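Local coordinates for protein putative carboxylesterase (Lactobacillus plantarum WCFS1, PDB 3BJR) that probably hydrolyses carboxylic esters, as expected of a putative carboxylesterase of the alpha/beta-hydrolase type, at residues A32-Y37 / F84-T89; G80-Y85 / W119-Q124. All blocks are in the same frame, centred on the assembly; numbering follows the deposited sequence.

Interaction 1. Residues A32-Y37 / F84-T89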
loop_
_atom_site.group_PDB
_atom_site.type_symbol
_atom_site.label_atom_id
_atom_site.label_comp_id
_atom_site.label_asym_id
_atom_site.label_seq_id
_atom_site.Cartn_x
_atom_site.Cartn_y
_atom_site.Cartn_z
ATOM N N ALA A 32 -13.657 -19.343 -23.900
ATOM C CA ALA A 32 -13.900 -18.721 -22.602
ATOM C C ALA A 32 -15.387 -18.804 -22.234
ATOM O O ALA A 32 -16.270 -18.750 -23.099
ATOM C CB ALA A 32 -13.402 -17.304 -22.579
ATOM N N GLN A 33 -15.620 -18.922 -20.935
ATOM C CA GLN A 33 -16.948 -18.985 -20.410
ATOM C C GLN A 33 -17.053 -18.042 -19.249
ATOM O O GLN A 33 -16.046 -17.582 -18.675
ATOM C CB GLN A 33 -17.308 -20.406 -20.009
ATOM C CG GLN A 33 -17.258 -21.327 -21.193
ATOM C CD GLN A 33 -17.955 -22.608 -20.953
ATOM O OE1 GLN A 33 -17.877 -23.166 -19.867
ATOM N NE2 GLN A 33 -18.640 -23.099 -21.971
ATOM N N LEU A 34 -18.292 -17.653 -19.008
ATOM C CA LEU A 34 -18.618 -16.782 -17.901
ATOM C C LEU A 34 -19.669 -17.414 -16.998
ATOM O O LEU A 34 -20.614 -18.046 -17.469
ATOM C CB LEU A 34 -19.129 -15.475 -18.486
ATOM C CG LEU A 34 -19.247 -14.183 -17.714
ATOM C CD1 LEU A 34 -17.895 -13.706 -17.226
ATOM C CD2 LEU A 34 -19.929 -13.175 -18.665
ATOM N N THR A 35 -19.455 -17.296 -15.687
ATOM C CA THR A 35 -20.409 -17.759 -14.692
ATOM C C THR A 35 -20.831 -16.532 -13.921
ATOM O O THR A 35 -19.979 -15.702 -13.569
ATOM C CB THR A 35 -19.797 -18.765 -13.767
ATOM O OG1 THR A 35 -19.412 -19.890 -14.552
ATOM C CG2 THR A 35 -20.771 -19.160 -12.610
ATOM N N GLY A 36 -22.127 -16.401 -13.660
ATOM C CA GLY A 36 -22.634 -15.237 -12.940
ATOM C C GLY A 36 -23.520 -15.599 -11.780
ATOM O O GLY A 36 -24.224 -16.607 -11.802
ATOM N N TYR A 37 -23.469 -14.773 -10.755
ATOM C CA TYR A 37 -24.277 -14.913 -9.538
ATOM C C TYR A 37 -25.050 -13.599 -9.405
ATOM O O TYR A 37 -24.464 -12.514 -9.148
ATOM C CB TYR A 37 -23.356 -15.152 -8.330
ATOM C CG TYR A 37 -22.540 -16.412 -8.466
ATOM C CD1 TYR A 37 -23.116 -17.652 -8.247
ATOM C CD2 TYR A 37 -21.207 -16.375 -8.826
ATOM C CE1 TYR A 37 -22.381 -18.808 -8.373
ATOM C CE2 TYR A 37 -20.467 -17.541 -8.971
ATOM C CZ TYR A 37 -21.063 -18.749 -8.734
ATOM O OH TYR A 37 -20.372 -19.912 -8.862
ATOM N N PHE A 84 -19.447 -12.118 -11.204
ATOM C CA PHE A 84 -19.171 -13.101 -12.244
ATOM C C PHE A 84 -17.746 -13.621 -12.128
ATOM O O PHE A 84 -16.881 -12.995 -11.492
ATOM C CB PHE A 84 -19.274 -12.456 -13.627
ATOM C CG PHE A 84 -20.640 -11.952 -13.985
ATOM C CD1 PHE A 84 -21.140 -10.793 -13.428
ATOM C CD2 PHE A 84 -21.424 -12.645 -14.911
ATOM C CE1 PHE A 84 -22.407 -10.352 -13.769
ATOM C CE2 PHE A 84 -22.674 -12.207 -15.251
ATOM C CZ PHE A 84 -23.172 -11.062 -14.680
ATOM N N TYR A 85 -17.489 -14.792 -12.704
ATOM C CA TYR A 85 -16.106 -15.234 -12.861
ATOM C C TYR A 85 -15.873 -15.675 -14.281
ATOM O O TYR A 85 -16.766 -16.193 -14.924
ATOM C CB TYR A 85 -15.643 -16.266 -11.824
ATOM C CG TYR A 85 -16.231 -17.632 -11.835
ATOM C CD1 TYR A 85 -15.808 -18.579 -12.739
ATOM C CD2 TYR A 85 -17.115 -18.028 -10.861
ATOM C CE1 TYR A 85 -16.264 -19.854 -12.706
ATOM C CE2 TYR A 85 -17.583 -19.346 -10.824
ATOM C CZ TYR A 85 -17.155 -20.247 -11.746
ATOM O OH TYR A 85 -17.641 -21.557 -11.733
ATOM N N LEU A 86 -14.668 -15.369 -14.776
ATOM C CA LEU A 86 -14.272 -15.689 -16.141
ATOM C C LEU A 86 -13.325 -16.866 -16.212
ATOM O O LEU A 86 -12.243 -16.797 -15.673
ATOM C CB LEU A 86 -13.584 -14.448 -16.785
ATOM C CG LEU A 86 -13.100 -14.578 -18.239
ATOM C CD1 LEU A 86 -14.255 -14.836 -19.216
ATOM C CD2 LEU A 86 -12.291 -13.363 -18.583
ATOM N N GLU A 87 -13.742 -17.936 -16.884
ATOM C CA GLU A 87 -12.872 -19.026 -17.241
ATOM C C GLU A 87 -12.309 -18.645 -18.631
ATOM O O GLU A 87 -12.953 -18.813 -19.641
ATOM C CB GLU A 87 -13.615 -20.356 -17.287
ATOM C CG GLU A 87 -14.153 -20.787 -15.953
ATOM C CD GLU A 87 -14.854 -22.127 -16.033
ATOM O OE1 GLU A 87 -14.140 -23.116 -16.247
ATOM O OE2 GLU A 87 -16.091 -22.193 -15.875
ATOM N N TYR A 88 -11.133 -18.043 -18.631
ATOM C CA TYR A 88 -10.468 -17.591 -19.845
ATOM C C TYR A 88 -9.672 -18.672 -20.573
ATOM O O TYR A 88 -9.495 -19.778 -20.073
ATOM C CB TYR A 88 -9.569 -16.392 -19.532
ATOM C CG TYR A 88 -8.613 -16.554 -18.339
ATOM C CD1 TYR A 88 -7.390 -17.220 -18.460
ATOM C CD2 TYR A 88 -8.918 -16.008 -17.107
ATOM C CE1 TYR A 88 -6.534 -17.343 -17.376
ATOM C CE2 TYR A 88 -8.060 -16.143 -16.016
ATOM C CZ TYR A 88 -6.877 -16.827 -16.152
ATOM O OH TYR A 88 -6.027 -16.946 -15.091
ATOM N N THR A 89 -9.232 -18.335 -21.786
ATOM C CA THR A 89 -8.437 -19.238 -22.629
ATOM C C THR A 89 -7.162 -19.662 -21.927
ATOM O O THR A 89 -6.456 -18.836 -21.332
ATOM C CB THR A 89 -8.071 -18.571 -23.974
ATOM O OG1 THR A 89 -9.275 -18.106 -24.562
ATOM C CG2 THR A 89 -7.372 -19.546 -24.934
HETATM O O HOH W 1 -18.716 -23.596 -16.870
HETATM O O HOH W 2 -17.424 -19.870 -16.041
HETATM O O HOH W 3 -18.763 -22.816 -9.410
#
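Residues Q33 to G36 run antiparallel to F84 to E87, the two strand axes inclined at 165°, and two hydrogen-bonded pairs, Q33 with E87 and T35 with Y85, tie the backbones together. This is a strand pair in the central sheet of an alpha/beta-hydrolase fold, where strand 33-38 lies between 21-26 and 82-87. Within the T35-Y85 pair the bond from T35 N to Y85 O is nearly straight (172°), and the return bond from Y85 N to T35 O measures 2.8 Å. On the sheet face carrying these two residues, T35 and Y85 lie side by side, pointing the same way, and T35 CB sits against one face of the Y85 ring, 3.7 Å from its centroid, in a CH-pi contact. The ring can cover T35 because Y85 CG stands between the backbone N and carbonyl carbon (chi1 68°). T35 OG1 reaches the same ring face and is hydrogen-bonded to K24 NZ of strand 21-26. Y37 meets Y85 differently, its OH 3.5 Å from Y85 CE2 at the ring edge. Helix 66-77 covers both tyrosines, V66 and A69 packing on Y85 and E70 and A73 on Y37. The other face is apolar and is covered by helix 100-114, with L111 and L112 against L34. There the F84 ring leans obliquely over the neighbouring strand, bringing CD2 to 3.5 Å from G36 CA, where the absence of a side chain lets the ring approach the backbone. Beside it L34 CG touches F84 CD2 at 3.9 Å. At the partly exposed end, solvent joins the polar side chains: one water donates to both Q33 OE1 and E87 OE2, and the oxygen of a second water, 2.7 Å from E87 OE2, donates to the same carboxylate oxygen.

Interaction 2. Residues G80-Y85 / W119-Q124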
loop_
_atom_site.group_PDB
_atom_site.type_symbol
_atom_site.label_atom_id
_atom_site.label_comp_id
_atom_site.label_asym_id
_atom_site.label_seq_id
_atom_site.Cartn_x
_atom_site.Cartn_y
_atom_site.Cartn_z
ATOM N N GLY A 80 -23.406 -6.641 -2.006
ATOM C CA GLY A 80 -24.199 -5.881 -2.979
ATOM C C GLY A 80 -23.754 -5.801 -4.412
ATOM O O GLY A 80 -24.061 -4.839 -5.081
ATOM N N TYR A 81 -23.016 -6.797 -4.886
ATOM C CA TYR A 81 -22.555 -6.821 -6.242
ATOM C C TYR A 81 -23.173 -7.970 -6.971
ATOM O O TYR A 81 -23.483 -8.977 -6.368
ATOM C CB TYR A 81 -21.025 -6.991 -6.295
ATOM C CG TYR A 81 -20.281 -5.753 -5.863
ATOM C CD1 TYR A 81 -20.118 -5.458 -4.520
ATOM C CD2 TYR A 81 -19.770 -4.869 -6.788
ATOM C CE1 TYR A 81 -19.448 -4.312 -4.121
ATOM C CE2 TYR A 81 -19.113 -3.726 -6.390
ATOM C CZ TYR A 81 -18.977 -3.451 -5.043
ATOM O OH TYR A 81 -18.316 -2.320 -4.599
ATOM N N GLN A 82 -23.414 -7.788 -8.261
ATOM C CA GLN A 82 -23.715 -8.923 -9.123
ATOM C C GLN A 82 -22.292 -9.429 -9.360
ATOM O O GLN A 82 -21.399 -8.644 -9.650
ATOM C CB GLN A 82 -24.398 -8.502 -10.421
ATOM C CG GLN A 82 -25.784 -7.784 -10.296
ATOM C CD GLN A 82 -26.904 -8.625 -9.733
ATOM O OE1 GLN A 82 -26.738 -9.270 -8.727
ATOM N NE2 GLN A 82 -28.070 -8.596 -10.375
ATOM N N ALA A 83 -22.029 -10.717 -9.200
ATOM C CA ALA A 83 -20.637 -11.195 -9.305
ATOM C C ALA A 83 -20.467 -12.260 -10.358
ATOM O O ALA A 83 -21.265 -13.186 -10.417
ATOM C CB ALA A 83 -20.182 -11.699 -7.969
ATOM N N PHE A 84 -19.447 -12.118 -11.204
ATOM C CA PHE A 84 -19.171 -13.101 -12.244
ATOM C C PHE A 84 -17.746 -13.621 -12.128
ATOM O O PHE A 84 -16.881 -12.995 -11.492
ATOM C CB PHE A 84 -19.274 -12.456 -13.627
ATOM C CG PHE A 84 -20.640 -11.952 -13.985
ATOM C CD1 PHE A 84 -21.140 -10.793 -13.428
ATOM C CD2 PHE A 84 -21.424 -12.645 -14.911
ATOM C CE1 PHE A 84 -22.407 -10.352 -13.769
ATOM C CE2 PHE A 84 -22.674 -12.207 -15.251
ATOM C CZ PHE A 84 -23.172 -11.062 -14.680
ATOM N N TYR A 85 -17.489 -14.792 -12.704
ATOM C CA TYR A 85 -16.106 -15.234 -12.861
ATOM C C TYR A 85 -15.873 -15.675 -14.281
ATOM O O TYR A 85 -16.766 -16.193 -14.924
ATOM C CB TYR A 85 -15.643 -16.266 -11.824
ATOM C CG TYR A 85 -16.231 -17.632 -11.835
ATOM C CD1 TYR A 85 -15.808 -18.579 -12.739
ATOM C CD2 TYR A 85 -17.115 -18.028 -10.861
ATOM C CE1 TYR A 85 -16.264 -19.854 -12.706
ATOM C CE2 TYR A 85 -17.583 -19.346 -10.824
ATOM C CZ TYR A 85 -17.155 -20.247 -11.746
ATOM O OH TYR A 85 -17.641 -21.557 -11.733
ATOM N N TRP A 119 -30.162 -8.099 -16.237
ATOM C CA TRP A 119 -29.327 -8.586 -15.127
ATOM C C TRP A 119 -29.159 -7.616 -13.967
ATOM O O TRP A 119 -28.420 -7.912 -13.035
ATOM C CB TRP A 119 -27.950 -8.963 -15.634
ATOM C CG TRP A 119 -27.938 -10.221 -16.489
ATOM C CD1 TRP A 119 -28.914 -11.173 -16.589
ATOM C CD2 TRP A 119 -26.849 -10.678 -17.287
ATOM N NE1 TRP A 119 -28.503 -12.181 -17.439
ATOM C CE2 TRP A 119 -27.233 -11.897 -17.872
ATOM C CE3 TRP A 119 -25.569 -10.160 -17.566
ATOM C CZ2 TRP A 119 -26.409 -12.596 -18.734
ATOM C CZ3 TRP A 119 -24.745 -10.864 -18.403
ATOM C CH2 TRP A 119 -25.170 -12.073 -18.986
ATOM N N HIS A 120 -29.870 -6.497 -14.017
ATOM C CA HIS A 120 -29.870 -5.450 -13.002
ATOM C C HIS A 120 -28.530 -4.913 -12.675
ATOM O O HIS A 120 -28.220 -4.696 -11.516
ATOM C CB HIS A 120 -30.553 -5.937 -11.725
ATOM C CG HIS A 120 -31.940 -6.416 -11.965
ATOM N ND1 HIS A 120 -32.287 -7.746 -11.880
ATOM C CD2 HIS A 120 -33.053 -5.757 -12.358
ATOM C CE1 HIS A 120 -33.563 -7.877 -12.169
ATOM N NE2 HIS A 120 -34.051 -6.688 -12.470
ATOM N N ILE A 121 -27.732 -4.731 -13.717
ATOM C CA ILE A 121 -26.409 -4.199 -13.610
ATOM C C ILE A 121 -26.422 -2.719 -13.983
ATOM O O ILE A 121 -26.999 -2.303 -14.960
ATOM C CB ILE A 121 -25.410 -4.967 -14.534
ATOM C CG1 ILE A 121 -25.258 -6.434 -14.085
ATOM C CG2 ILE A 121 -24.060 -4.276 -14.602
ATOM C CD1 ILE A 121 -24.415 -7.265 -15.012
ATOM N N ASP A 122 -25.731 -1.933 -13.201
ATOM C CA ASP A 122 -25.507 -0.563 -13.503
ATOM C C ASP A 122 -24.354 -0.631 -14.518
ATOM O O ASP A 122 -23.227 -0.977 -14.155
ATOM C CB ASP A 122 -25.100 0.163 -12.243
ATOM C CG ASP A 122 -24.778 1.605 -12.485
ATOM O OD1 ASP A 122 -24.452 1.966 -13.637
ATOM O OD2 ASP A 122 -24.825 2.368 -11.511
ATOM N N PRO A 123 -24.608 -0.233 -15.782
ATOM C CA PRO A 123 -23.550 -0.408 -16.798
ATOM C C PRO A 123 -22.374 0.536 -16.616
ATOM O O PRO A 123 -21.389 0.425 -17.345
ATOM C CB PRO A 123 -24.271 -0.129 -18.121
ATOM C CG PRO A 123 -25.392 0.819 -17.753
ATOM C CD PRO A 123 -25.791 0.468 -16.319
ATOM N N GLN A 124 -22.457 1.461 -15.663
ATOM C CA GLN A 124 -21.324 2.339 -15.351
ATOM C C GLN A 124 -20.554 1.908 -14.125
ATOM O O GLN A 124 -19.689 2.656 -13.637
ATOM C CB GLN A 124 -21.817 3.760 -15.166
ATOM C CG GLN A 124 -22.330 4.292 -16.498
ATOM C CD GLN A 124 -23.127 5.545 -16.346
ATOM O OE1 GLN A 124 -22.766 6.435 -15.571
ATOM N NE2 GLN A 124 -24.238 5.623 -17.082
#
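Q82 begins the contact where strand 82-87 starts, its side chain directed at the turn that follows helix 116-119. Its chain bends at chi2 (-65°), which swings the amide to the carbonyl of W119. NE2 donates to W119 O over 2.8 Å, with an angle of 151° at the hydrogen. The donor is tilted out of the carbonyl plane, and the acceptor lies somewhat out of the Q82 amide plane. The other end of the amide is also engaged, since OE1 accepts from the backbone N of H39, so bonds at both ends fix the rotation of this buried group. The aliphatic part contributes as well: Q82 CG lies 4.1 Å from I121 CG1, the two side chains crossing at a slant. Two residues on, F84 points the same way and presents the far end of its ring to the second segment. F84 CZ touches W119 CE3 at 3.9 Å, and the phenyl and the six-membered indole ring meet obliquely, with their planes inclined at 45°. I121 approaches F84 from the opposite direction, its CD1 3.9 Å from F84 CE1, so that the ring end meets both W119 and I121. L112 of helix 100-114 touches F84 and I121, extending this apolar cluster into the helix layer. In the second segment, H120 takes a positive phi and closes helix 116-119 with a Schellman motif; its CB lies 3.9 Å from Q82 NE2. An Asx turn follows, in which D122 OD1 accepts from Q124 N. The contact ties strand 82-87 to the chain just before strand 125-131. These parallel strands, with 50-56 between them in the sheet, are the two strands of a beta-alpha-beta crossover through helix 100-114, as in the alpha/beta-hydrolase fold.

The two contacts have centres 13 Å apart and share strand 82-87; F84 and Y85 lie in segments of both, but F84 alone makes contacts in each. Along the chain, 32-37 comes first, then 80-89, then 119-124. Interaction 1 is a neighbouring-strand pairing inside the sheet, whereas interaction 2 packs the beginning of the same strand against the turn before strand 125-131. They meet directly where Y37 N lies 2.7 Å from A83 O, a probable hydrogen bond continuing the antiparallel ladder. Helix 100-114 lies against both contacts. Strand 125-131 leads into a GxSxG sequence consistent with a nucleophile elbow, which the side chain of Y88 in interaction 1 touches.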